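Local coordinates for protein CurJ (Moorea producens 3L, PDB 5TZ6) that probably catalyses vinylogous dehydration as a polyketide synthase dehydratase domain in curacin biosynthesis, here as an inactive mutant with a bound hydroxy acid, at residues Pro36-Tyr44 with Arg174-Phe182; Pro50-Ala60 with Tyr211-Phe222. The protein carries 1 engineered substitution. All blocks are in the same frame, centred on the assembly; numbering follows the deposited sequence.

Interaction 1: Pro36-Tyr44 with Arg174-Phe182; sequences PFLADFIVY and RQIHLGQSF. Engineered in segment 36-44: Phe-41 (natural residue His). With 7OD ((2E,5R)-5-hydroxy-2-methylhept-2-enoic acid), chain C.
Asp-40 grips the turn at Gly-179 to Ser-181 with both carbonyl and carboxylate. Two donors of Ser-181 converge on one carboxylate oxygen: OG of Ser-181 reaches Asp-40 OD2 at 2.5 Å on its anti side, while the backbone N of Ser-181 comes in from above the carboxylate plane. The serine hydroxyl is held between its own backbone N and carbonyl carbon (chi1 58°), which directs it back at Asp-40. Asp-40 O takes the N-H of Gly-179 in an almost straight bond (N to O 2.6 Å, 176° at the hydrogen).

Beyond this clamp the strands run antiparallel. Ile-42 and His-177 form the hydrogen-bonded pair, Ile-42 N to His-177 O at 3.0 Å and His-177 N to Ile-42 O at 2.8 Å, and Tyr-44 N adds a bond to Gln-175 O. Strands 41-43 and 176-178 belong to a small four-stranded sheet and bring together the two halves of what is, as in related polyketide dehydratases, a double-hotdog fold. The pairs Phe-41/Leu-178 and Val-43/Ile-176 share one face of it, and Phe-41 carries that face to the ligand. Phe-41 is engineered, a histidine in the natural sequence. Its edge meets the face of Phe-182 (edge-to-face stack, planes at 62°, centroids 5.1 Å apart). CD2 of Phe-41 lies 3.4 Å from CD2 of Leu-178. CZ of Phe-41 stands 3.7 Å from ligand CAD.

Phe-182 is bordered at its edge by Phe-37 O and Asp-40 CB, and helix 215-223 packs on it through Thr-216 and Asp-219. At the far end, CB of Gln-175 sits over the centre of the Tyr-44 ring, 3.7 Å from its centroid. Gln-175 ends helix 164-173 as the C-prime residue of a Schellman motif, and Leu-171 of that helix packs on Leu-178 and Ile-176.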
loop_
_atom_site.group_PDB
_atom_site.type_symbol
_atom_site.label_atom_id
_atom_site.label_comp_id
_atom_site.label_asym_id
_atom_site.label_seq_id
_atom_site.Cartn_x
_atom_site.Cartn_y
_atom_site.Cartn_z
ATOM N N PRO A 36 -20.461 -5.951 6.179
ATOM C CA PRO A 36 -21.672 -6.052 7.010
ATOM C C PRO A 36 -21.835 -7.402 7.681
ATOM O O PRO A 36 -22.211 -7.455 8.857
ATOM C CB PRO A 36 -22.803 -5.764 6.012
ATOM C CG PRO A 36 -22.149 -4.994 4.908
ATOM C CD PRO A 36 -20.767 -5.564 4.793
ATOM N N PHE A 37 -21.553 -8.499 6.973
ATOM C CA PHE A 37 -21.768 -9.823 7.547
ATOM C C PHE A 37 -20.958 -10.041 8.821
ATOM O O PHE A 37 -21.286 -10.942 9.603
ATOM C CB PHE A 37 -21.396 -10.907 6.536
ATOM C CG PHE A 37 -19.959 -10.834 6.070
ATOM C CD1 PHE A 37 -18.941 -11.402 6.820
ATOM C CD2 PHE A 37 -19.630 -10.198 4.884
ATOM C CE1 PHE A 37 -17.627 -11.337 6.396
ATOM C CE2 PHE A 37 -18.318 -10.131 4.459
ATOM C CZ PHE A 37 -17.317 -10.698 5.217
ATOM N N LEU A 38 -19.912 -9.244 9.048
ATOM C CA LEU A 38 -19.155 -9.366 10.289
ATOM C C LEU A 38 -20.038 -9.146 11.512
ATOM O O LEU A 38 -19.745 -9.669 12.594
ATOM C CB LEU A 38 -17.994 -8.373 10.288
ATOM C CG LEU A 38 -16.753 -8.772 9.483
ATOM C CD1 LEU A 38 -15.725 -7.654 9.500
ATOM C CD2 LEU A 38 -16.162 -10.053 10.035
ATOM N N ALA A 39 -21.128 -8.398 11.361
ATOM C CA ALA A 39 -22.039 -8.174 12.470
ATOM C C ALA A 39 -22.850 -9.414 12.828
ATOM O O ALA A 39 -23.652 -9.354 13.767
ATOM C CB ALA A 39 -22.978 -7.010 12.142
ATOM N N ASP A 40 -22.660 -10.528 12.123
ATOM C CA ASP A 40 -23.443 -11.735 12.350
ATOM C C ASP A 40 -22.659 -12.831 13.058
ATOM O O ASP A 40 -23.170 -13.946 13.205
ATOM C CB ASP A 40 -24.004 -12.261 11.030
ATOM C CG ASP A 40 -25.162 -11.432 10.527
ATOM O OD1 ASP A 40 -25.642 -10.579 11.299
ATOM O OD2 ASP A 40 -25.610 -11.639 9.380
ATOM N N PHE A 41 -21.435 -12.550 13.494
ATOM C CA PHE A 41 -20.627 -13.505 14.241
ATOM C C PHE A 41 -20.313 -12.847 15.582
ATOM O O PHE A 41 -19.333 -12.109 15.700
ATOM C CB PHE A 41 -19.347 -13.906 13.477
ATOM C CG PHE A 41 -18.727 -15.177 13.985
ATOM C CD1 PHE A 41 -17.900 -15.172 15.098
ATOM C CD2 PHE A 41 -19.013 -16.388 13.378
ATOM C CE1 PHE A 41 -17.346 -16.354 15.581
ATOM C CE2 PHE A 41 -18.467 -17.573 13.854
ATOM C CZ PHE A 41 -17.636 -17.556 14.958
ATOM N N ILE A 42 -21.162 -13.099 16.578
ATOM C CA ILE A 42 -21.107 -12.421 17.874
ATOM C C ILE A 42 -20.668 -13.435 18.922
ATOM O O ILE A 42 -21.356 -14.435 19.147
ATOM C CB ILE A 42 -22.470 -11.809 18.248
ATOM C CG1 ILE A 42 -23.006 -10.941 17.106
ATOM C CG2 ILE A 42 -22.397 -11.030 19.560
ATOM C CD1 ILE A 42 -21.941 -10.091 16.435
ATOM N N VAL A 43 -19.539 -13.182 19.574
ATOM C CA VAL A 43 -19.026 -14.060 20.625
ATOM C C VAL A 43 -19.010 -13.271 21.927
ATOM O O VAL A 43 -18.321 -12.247 22.029
ATOM C CB VAL A 43 -17.628 -14.601 20.292
ATOM C CG1 VAL A 43 -17.181 -15.592 21.352
ATOM C CG2 VAL A 43 -17.628 -15.251 18.915
ATOM N N TYR A 44 -19.748 -13.755 22.926
ATOM C CA TYR A 44 -19.868 -13.056 24.202
ATOM C C TYR A 44 -20.109 -11.565 23.994
ATOM O O TYR A 44 -19.518 -10.728 24.686
ATOM C CB TYR A 44 -18.630 -13.284 25.084
ATOM C CG TYR A 44 -18.653 -14.595 25.846
ATOM C CD1 TYR A 44 -18.151 -15.761 25.295
ATOM C CD2 TYR A 44 -19.198 -14.660 27.129
ATOM C CE1 TYR A 44 -18.185 -16.956 25.996
ATOM C CE2 TYR A 44 -19.234 -15.850 27.836
ATOM C CZ TYR A 44 -18.727 -16.994 27.264
ATOM O OH TYR A 44 -18.759 -18.182 27.956
ATOM N N ARG A 174 -23.122 -21.751 23.836
ATOM C CA ARG A 174 -21.762 -21.357 24.177
ATOM C C ARG A 174 -21.518 -19.866 23.986
ATOM O O ARG A 174 -20.361 -19.435 23.987
ATOM C CB ARG A 174 -20.746 -22.159 23.354
ATOM C CG ARG A 174 -20.435 -23.530 23.941
ATOM C CD ARG A 174 -21.499 -24.551 23.562
ATOM N NE ARG A 174 -21.210 -25.866 24.130
ATOM C CZ ARG A 174 -22.090 -26.863 24.192
ATOM N NH1 ARG A 174 -23.314 -26.695 23.709
ATOM N NH2 ARG A 174 -21.749 -28.024 24.736
ATOM N N GLN A 175 -22.576 -19.075 23.815
ATOM C CA GLN A 175 -22.484 -17.637 23.580
ATOM C C GLN A 175 -21.895 -17.309 22.219
ATOM O O GLN A 175 -21.354 -16.217 22.026
ATOM C CB GLN A 175 -21.669 -16.938 24.672
ATOM C CG GLN A 175 -22.077 -17.348 26.058
ATOM C CD GLN A 175 -23.563 -17.238 26.258
ATOM O OE1 GLN A 175 -24.196 -16.276 25.817
ATOM N NE2 GLN A 175 -24.142 -18.244 26.896
ATOM N N ILE A 176 -21.967 -18.237 21.273
ATOM C CA ILE A 176 -21.590 -17.975 19.891
ATOM C C ILE A 176 -22.891 -17.775 19.126
ATOM O O ILE A 176 -23.541 -18.737 18.704
ATOM C CB ILE A 176 -20.731 -19.096 19.300
ATOM C CG1 ILE A 176 -19.436 -19.239 20.100
ATOM C CG2 ILE A 176 -20.400 -18.790 17.853
ATOM C CD1 ILE A 176 -18.617 -20.448 19.727
ATOM N N HIS A 177 -23.272 -16.510 18.962
ATOM C CA HIS A 177 -24.537 -16.114 18.354
ATOM C C HIS A 177 -24.283 -15.836 16.875
ATOM O O HIS A 177 -23.646 -14.832 16.518
ATOM C CB HIS A 177 -25.094 -14.878 19.056
ATOM C CG HIS A 177 -25.515 -15.115 20.474
ATOM N ND1 HIS A 177 -26.129 -14.144 21.236
ATOM C CD2 HIS A 177 -25.447 -16.219 21.255
ATOM C CE1 HIS A 177 -26.404 -14.633 22.432
ATOM N NE2 HIS A 177 -26.004 -15.891 22.469
ATOM N N LEU A 178 -24.781 -16.726 16.018
ATOM C CA LEU A 178 -24.611 -16.621 14.573
ATOM C C LEU A 178 -25.820 -15.920 13.969
ATOM O O LEU A 178 -26.956 -16.371 14.147
ATOM C CB LEU A 178 -24.441 -18.006 13.948
ATOM C CG LEU A 178 -23.214 -18.848 14.316
ATOM C CD1 LEU A 178 -23.260 -20.194 13.607
ATOM C CD2 LEU A 178 -21.907 -18.127 14.003
ATOM N N GLY A 179 -25.579 -14.837 13.238
ATOM C CA GLY A 179 -26.644 -14.164 12.523
ATOM C C GLY A 179 -27.028 -14.918 11.259
ATOM O O GLY A 179 -26.607 -16.050 11.013
ATOM N N GLN A 180 -27.827 -14.251 10.424
ATOM C CA GLN A 180 -28.377 -14.909 9.244
ATOM C C GLN A 180 -27.290 -15.258 8.236
ATOM O O GLN A 180 -27.253 -16.379 7.715
ATOM C CB GLN A 180 -29.425 -14.011 8.589
ATOM C CG GLN A 180 -30.212 -14.670 7.468
ATOM C CD GLN A 180 -31.481 -13.907 7.117
ATOM O OE1 GLN A 180 -31.983 -13.113 7.914
ATOM N NE2 GLN A 180 -32.001 -14.143 5.918
ATOM N N SER A 181 -26.369 -14.332 7.983
ATOM C CA SER A 181 -25.412 -14.556 6.914
ATOM C C SER A 181 -24.400 -15.649 7.235
ATOM O O SER A 181 -23.701 -16.099 6.323
ATOM C CB SER A 181 -24.703 -13.244 6.588
ATOM O OG SER A 181 -24.048 -12.732 7.731
ATOM N N PHE A 182 -24.336 -16.128 8.477
ATOM C CA PHE A 182 -23.468 -17.252 8.810
ATOM C C PHE A 182 -24.215 -18.581 8.871
ATOM O O PHE A 182 -23.607 -19.604 9.208
ATOM C CB PHE A 182 -22.744 -16.994 10.145
ATOM C CG PHE A 182 -21.441 -16.262 9.993
ATOM C CD1 PHE A 182 -20.261 -16.958 9.762
ATOM C CD2 PHE A 182 -21.390 -14.882 10.066
ATOM C CE1 PHE A 182 -19.049 -16.286 9.602
ATOM C CE2 PHE A 182 -20.182 -14.205 9.912
ATOM C CZ PHE A 182 -19.012 -14.909 9.676
HETATM O OAB 7OD C . -14.935 -18.500 18.793
HETATM C CAA 7OD C . -14.049 -18.237 17.954
HETATM O OAI 7OD C . -13.147 -17.417 18.238
HETATM C CAC 7OD C . -14.067 -18.921 16.582
HETATM C CAK 7OD C . -12.973 -18.591 15.554
HETATM C CAD 7OD C . -15.173 -19.931 16.231
HETATM C CAE 7OD C . -15.147 -20.591 14.843
HETATM C CAF 7OD C . -16.189 -21.710 14.597
HETATM O OAH 7OD C . -17.231 -21.198 13.761
HETATM C CAG 7OD C . -16.820 -22.273 15.876
HETATM C CAJ 7OD C . -17.512 -23.592 15.524
#

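Interaction 2: Pro50-Ala60 with Tyr211-Phe222. With 7OD ((2E,5R)-5-hydroxy-2-methylhept-2-enoic acid), chain C.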
loop_
_atom_site.group_PDB
_atom_site.type_symbol
_atom_site.label_atom_id
_atom_site.label_comp_id
_atom_site.label_asym_id
_atom_site.label_seq_id
_atom_site.Cartn_x
_atom_site.Cartn_y
_atom_site.Cartn_z
ATOM N N PRO A 50 -13.819 -14.802 12.600
ATOM C CA PRO A 50 -13.335 -16.174 12.741
ATOM C C PRO A 50 -12.184 -16.471 11.787
ATOM O O PRO A 50 -11.961 -15.770 10.796
ATOM C CB PRO A 50 -14.569 -17.017 12.409
ATOM C CG PRO A 50 -15.359 -16.154 11.476
ATOM C CD PRO A 50 -15.148 -14.743 11.953
ATOM N N GLY A 51 -11.447 -17.540 12.109
ATOM C CA GLY A 51 -10.325 -17.945 11.267
ATOM C C GLY A 51 -10.725 -18.157 9.816
ATOM O O GLY A 51 -10.022 -17.732 8.890
ATOM N N ALA A 52 -11.851 -18.839 9.600
ATOM C CA ALA A 52 -12.392 -19.057 8.262
ATOM C C ALA A 52 -12.318 -17.778 7.438
ATOM O O ALA A 52 -11.984 -17.807 6.247
ATOM C CB ALA A 52 -13.837 -19.553 8.347
ATOM N N SER A 53 -12.608 -16.646 8.073
ATOM C CA SER A 53 -12.535 -15.376 7.368
ATOM C C SER A 53 -11.127 -15.125 6.855
ATOM O O SER A 53 -10.937 -14.740 5.698
ATOM C CB SER A 53 -12.976 -14.237 8.283
ATOM O OG SER A 53 -12.723 -12.984 7.670
ATOM N N HIS A 54 -10.121 -15.329 7.713
ATOM C CA HIS A 54 -8.736 -15.163 7.277
ATOM C C HIS A 54 -8.389 -16.111 6.135
ATOM O O HIS A 54 -7.581 -15.762 5.266
ATOM C CB HIS A 54 -7.792 -15.356 8.461
ATOM C CG HIS A 54 -8.094 -14.443 9.607
ATOM N ND1 HIS A 54 -8.570 -14.900 10.817
ATOM C CD2 HIS A 54 -8.033 -13.094 9.710
ATOM C CE1 HIS A 54 -8.770 -13.872 11.624
ATOM N NE2 HIS A 54 -8.452 -12.765 10.976
ATOM N N ILE A 55 -8.991 -17.304 6.113
ATOM C CA ILE A 55 -8.793 -18.205 4.980
ATOM C C ILE A 55 -9.336 -17.575 3.701
ATOM O O ILE A 55 -8.661 -17.540 2.663
ATOM C CB ILE A 55 -9.438 -19.572 5.263
ATOM C CG1 ILE A 55 -8.776 -20.214 6.489
ATOM C CG2 ILE A 55 -9.411 -20.458 4.024
ATOM C CD1 ILE A 55 -8.965 -21.705 6.586
ATOM N N SER A 56 -10.564 -17.061 3.758
ATOM C CA SER A 56 -11.130 -16.383 2.596
ATOM C C SER A 56 -10.258 -15.201 2.164
ATOM O O SER A 56 -10.059 -14.963 0.962
ATOM C CB SER A 56 -12.564 -15.950 2.923
ATOM O OG SER A 56 -13.089 -15.074 1.949
ATOM N N LEU A 57 -9.682 -14.485 3.133
ATOM C CA LEU A 57 -8.812 -13.351 2.830
ATOM C C LEU A 57 -7.550 -13.800 2.102
ATOM O O LEU A 57 -7.094 -13.138 1.154
ATOM C CB LEU A 57 -8.463 -12.614 4.121
ATOM C CG LEU A 57 -7.596 -11.356 4.053
ATOM C CD1 LEU A 57 -8.245 -10.300 3.181
ATOM C CD2 LEU A 57 -7.369 -10.815 5.457
ATOM N N LEU A 58 -6.972 -14.927 2.524
ATOM C CA LEU A 58 -5.781 -15.411 1.834
ATOM C C LEU A 58 -6.124 -15.907 0.437
ATOM O O LEU A 58 -5.342 -15.715 -0.497
ATOM C CB LEU A 58 -5.095 -16.498 2.653
ATOM C CG LEU A 58 -4.374 -15.883 3.855
ATOM C CD1 LEU A 58 -4.283 -16.859 5.017
ATOM C CD2 LEU A 58 -2.994 -15.392 3.437
ATOM N N LEU A 59 -7.286 -16.540 0.261
ATOM C CA LEU A 59 -7.689 -16.876 -1.099
ATOM C C LEU A 59 -7.769 -15.625 -1.965
ATOM O O LEU A 59 -7.370 -15.648 -3.138
ATOM C CB LEU A 59 -9.022 -17.627 -1.107
ATOM C CG LEU A 59 -9.021 -19.012 -0.451
ATOM C CD1 LEU A 59 -10.355 -19.718 -0.668
ATOM C CD2 LEU A 59 -7.874 -19.858 -0.961
ATOM N N ALA A 60 -8.276 -14.520 -1.412
ATOM C CA ALA A 60 -8.278 -13.273 -2.175
ATOM C C ALA A 60 -6.861 -12.860 -2.573
ATOM O O ALA A 60 -6.574 -12.628 -3.759
ATOM C CB ALA A 60 -8.960 -12.165 -1.375
ATOM N N TYR A 211 -16.115 -12.967 -4.515
ATOM C CA TYR A 211 -15.336 -13.779 -3.593
ATOM C C TYR A 211 -14.949 -15.104 -4.234
ATOM O O TYR A 211 -15.721 -15.691 -4.998
ATOM C CB TYR A 211 -16.134 -14.064 -2.320
ATOM C CG TYR A 211 -16.365 -12.888 -1.395
ATOM C CD1 TYR A 211 -17.454 -12.046 -1.572
ATOM C CD2 TYR A 211 -15.521 -12.646 -0.317
ATOM C CE1 TYR A 211 -17.684 -10.980 -0.714
ATOM C CE2 TYR A 211 -15.742 -11.580 0.545
ATOM C CZ TYR A 211 -16.825 -10.752 0.341
ATOM O OH TYR A 211 -17.055 -9.692 1.192
ATOM N N GLN A 212 -13.746 -15.583 -3.913
ATOM C CA GLN A 212 -13.427 -16.982 -4.178
ATOM C C GLN A 212 -14.305 -17.896 -3.328
ATOM O O GLN A 212 -15.062 -18.722 -3.853
ATOM C CB GLN A 212 -11.942 -17.257 -3.916
ATOM C CG GLN A 212 -10.989 -16.738 -4.987
ATOM C CD GLN A 212 -11.067 -15.239 -5.177
ATOM O OE1 GLN A 212 -10.896 -14.475 -4.229
ATOM N NE2 GLN A 212 -11.320 -14.808 -6.409
ATOM N N LEU A 213 -14.201 -17.766 -2.006
ATOM C CA LEU A 213 -15.087 -18.430 -1.058
ATOM C C LEU A 213 -15.454 -17.426 0.019
ATOM O O LEU A 213 -14.576 -16.941 0.739
ATOM C CB LEU A 213 -14.440 -19.664 -0.425
ATOM C CG LEU A 213 -14.272 -20.921 -1.268
ATOM C CD1 LEU A 213 -13.760 -22.050 -0.396
ATOM C CD2 LEU A 213 -15.591 -21.302 -1.928
ATOM N N HIS A 214 -16.739 -17.112 0.118
ATOM C CA HIS A 214 -17.192 -16.138 1.094
ATOM C C HIS A 214 -16.775 -16.573 2.497
ATOM O O HIS A 214 -16.827 -17.767 2.822
ATOM C CB HIS A 214 -18.710 -15.980 1.021
ATOM C CG HIS A 214 -19.215 -14.705 1.625
ATOM N ND1 HIS A 214 -19.405 -14.549 2.981
ATOM C CD2 HIS A 214 -19.575 -13.529 1.056
ATOM C CE1 HIS A 214 -19.856 -13.330 3.223
ATOM N NE2 HIS A 214 -19.970 -12.691 2.071
ATOM N N PRO A 215 -16.311 -15.650 3.337
ATOM C CA PRO A 215 -15.948 -16.046 4.708
ATOM C C PRO A 215 -17.018 -16.894 5.377
ATOM O O PRO A 215 -16.685 -17.899 6.025
ATOM C CB PRO A 215 -15.743 -14.704 5.419
ATOM C CG PRO A 215 -15.439 -13.718 4.331
ATOM C CD PRO A 215 -16.108 -14.215 3.078
ATOM N N THR A 216 -18.298 -16.538 5.211
ATOM C CA THR A 216 -19.367 -17.264 5.892
ATOM C C THR A 216 -19.521 -18.682 5.360
ATOM O O THR A 216 -19.956 -19.574 6.097
ATOM C CB THR A 216 -20.696 -16.511 5.769
ATOM O OG1 THR A 216 -21.052 -16.349 4.388
ATOM C CG2 THR A 216 -20.603 -15.144 6.433
ATOM N N LEU A 217 -19.175 -18.916 4.093
ATOM C CA LEU A 217 -19.232 -20.278 3.564
ATOM C C LEU A 217 -18.139 -21.150 4.177
ATOM O O LEU A 217 -18.400 -22.288 4.598
ATOM C CB LEU A 217 -19.112 -20.242 2.041
ATOM C CG LEU A 217 -19.034 -21.590 1.331
ATOM C CD1 LEU A 217 -20.236 -22.455 1.693
ATOM C CD2 LEU A 217 -18.944 -21.382 -0.172
ATOM N N VAL A 218 -16.917 -20.619 4.261
ATOM C CA VAL A 218 -15.827 -21.334 4.922
ATOM C C VAL A 218 -16.199 -21.646 6.365
ATOM O O VAL A 218 -16.027 -22.783 6.846
ATOM C CB VAL A 218 -14.531 -20.506 4.836
ATOM C CG1 VAL A 218 -13.390 -21.197 5.576
ATOM C CG2 VAL A 218 -14.159 -20.277 3.375
ATOM N N ASP A 219 -16.758 -20.656 7.067
ATOM C CA ASP A 219 -17.146 -20.901 8.445
ATOM C C ASP A 219 -18.197 -21.992 8.525
ATOM O O ASP A 219 -18.098 -22.888 9.367
ATOM C CB ASP A 219 -17.658 -19.628 9.104
ATOM C CG ASP A 219 -17.693 -19.745 10.613
ATOM O OD1 ASP A 219 -16.613 -19.654 11.235
ATOM O OD2 ASP A 219 -18.795 -19.947 11.173
ATOM N N SER A 220 -19.206 -21.945 7.653
ATOM C CA SER A 220 -20.228 -22.987 7.683
ATOM C C SER A 220 -19.589 -24.362 7.548
ATOM O O SER A 220 -19.949 -25.310 8.268
ATOM C CB SER A 220 -21.239 -22.758 6.560
ATOM O OG SER A 220 -21.902 -21.512 6.709
ATOM N N CYS A 221 -18.600 -24.475 6.659
ATOM C CA CYS A 221 -17.897 -25.743 6.508
ATOM C C CYS A 221 -17.298 -26.187 7.834
ATOM O O CYS A 221 -17.443 -27.347 8.233
ATOM C CB CYS A 221 -16.812 -25.629 5.435
ATOM S SG CYS A 221 -17.453 -25.657 3.756
ATOM N N PHE A 222 -16.625 -25.274 8.540
ATOM C CA PHE A 222 -16.122 -25.653 9.861
ATOM C C PHE A 222 -17.250 -25.980 10.840
ATOM O O PHE A 222 -17.064 -26.813 11.736
ATOM C CB PHE A 222 -15.231 -24.550 10.430
ATOM C CG PHE A 222 -14.012 -24.268 9.600
ATOM C CD1 PHE A 222 -13.583 -25.175 8.642
ATOM C CD2 PHE A 222 -13.280 -23.104 9.789
ATOM C CE1 PHE A 222 -12.463 -24.919 7.873
ATOM C CE2 PHE A 222 -12.156 -22.842 9.031
ATOM C CZ PHE A 222 -11.748 -23.751 8.069
HETATM O OAB 7OD C . -14.935 -18.500 18.793
HETATM C CAA 7OD C . -14.049 -18.237 17.954
HETATM O OAI 7OD C . -13.147 -17.417 18.238
HETATM C CAC 7OD C . -14.067 -18.921 16.582
HETATM C CAK 7OD C . -12.973 -18.591 15.554
HETATM C CAD 7OD C . -15.173 -19.931 16.231
HETATM C CAE 7OD C . -15.147 -20.591 14.843
HETATM C CAF 7OD C . -16.189 -21.710 14.597
HETATM O OAH 7OD C . -17.231 -21.198 13.761
HETATM C CAG 7OD C . -16.820 -22.273 15.876
HETATM C CAJ 7OD C . -17.512 -23.592 15.524
#
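Ala-52 plugs as a knob into a hole formed by Pro-215, Val-218, Asp-219 and Phe-222 of the facing helix. With only a methyl here, CB of Ala-52 3.3 Å from CG1 of Val-218, segments 51-60 and 215-222 approach to 7.8 Å between axes, at 132° between their directions. One turn on, Ile-55 extends the apolar seam: its CD1 abuts the edge of the Phe-222 ring, 3.8 Å from CZ of Phe-222.

Ser-56 makes the polar link. With OG anti to the backbone N (chi1 169°), the hydroxyl turns to the loop ahead of the second helix and donates to Leu-213 O, OG to O 2.7 Å, at a C=O...donor angle of 159°. CD and CG of Pro-215, in the first turn of that helix, pack against the same OG. Replacing Ser-56 with an alanine would probably leave the buried carbonyl of Leu-213 without this donor and open a small gap beside the ring of Pro-215.

Leu-59, the next turn along, crosses Leu-213 obliquely, CD1 of Leu-59 lying 4.1 Å from CB of Leu-213, while its CB rests against CB of Gln-212. The amide oxygen of Gln-212 lies near Ala-60 but takes its hydrogen bond from His-9. Phe-250 of strand 239-250 packs on both Leu-59 and Gln-212.

At the other end the seam reaches the ligand. Asp-219 OD1 accepts from the ligand hydroxyl OAH at 3.0 Å and has CB of Pro-50 beside it at 3.5 Å; OD2 of Asp-219 is hydrogen-bonded to NE2 of Gln-223. The pairing is consistent with the double-hotdog fold of polyketide dehydratases, in which each half contributes a central helix and an aspartate of the second faces the substrate pocket.

In the fold
From the N terminus the chain supplies 36-44, then, after strand 46-49, the helix segment 50-60; both find their partners much later, in the second half of the chain. Segment 174-182 closes interaction 1 across 129 intervening residues, and 211-222 then closes interaction 2 across 150, so the two loops cross rather than nest. Interaction 1 adds strand 176-178 to the edge of the small sheet, beside strand 41-43; interaction 2 joins the two buried helices. Their centres lie about 14 Å apart, and they touch directly: Phe-37 packs on Tyr-211 and His-214, Ser-181 on Thr-216. Both reach the bound hydroxy acid, so the pocket is lined from both halves of the fold.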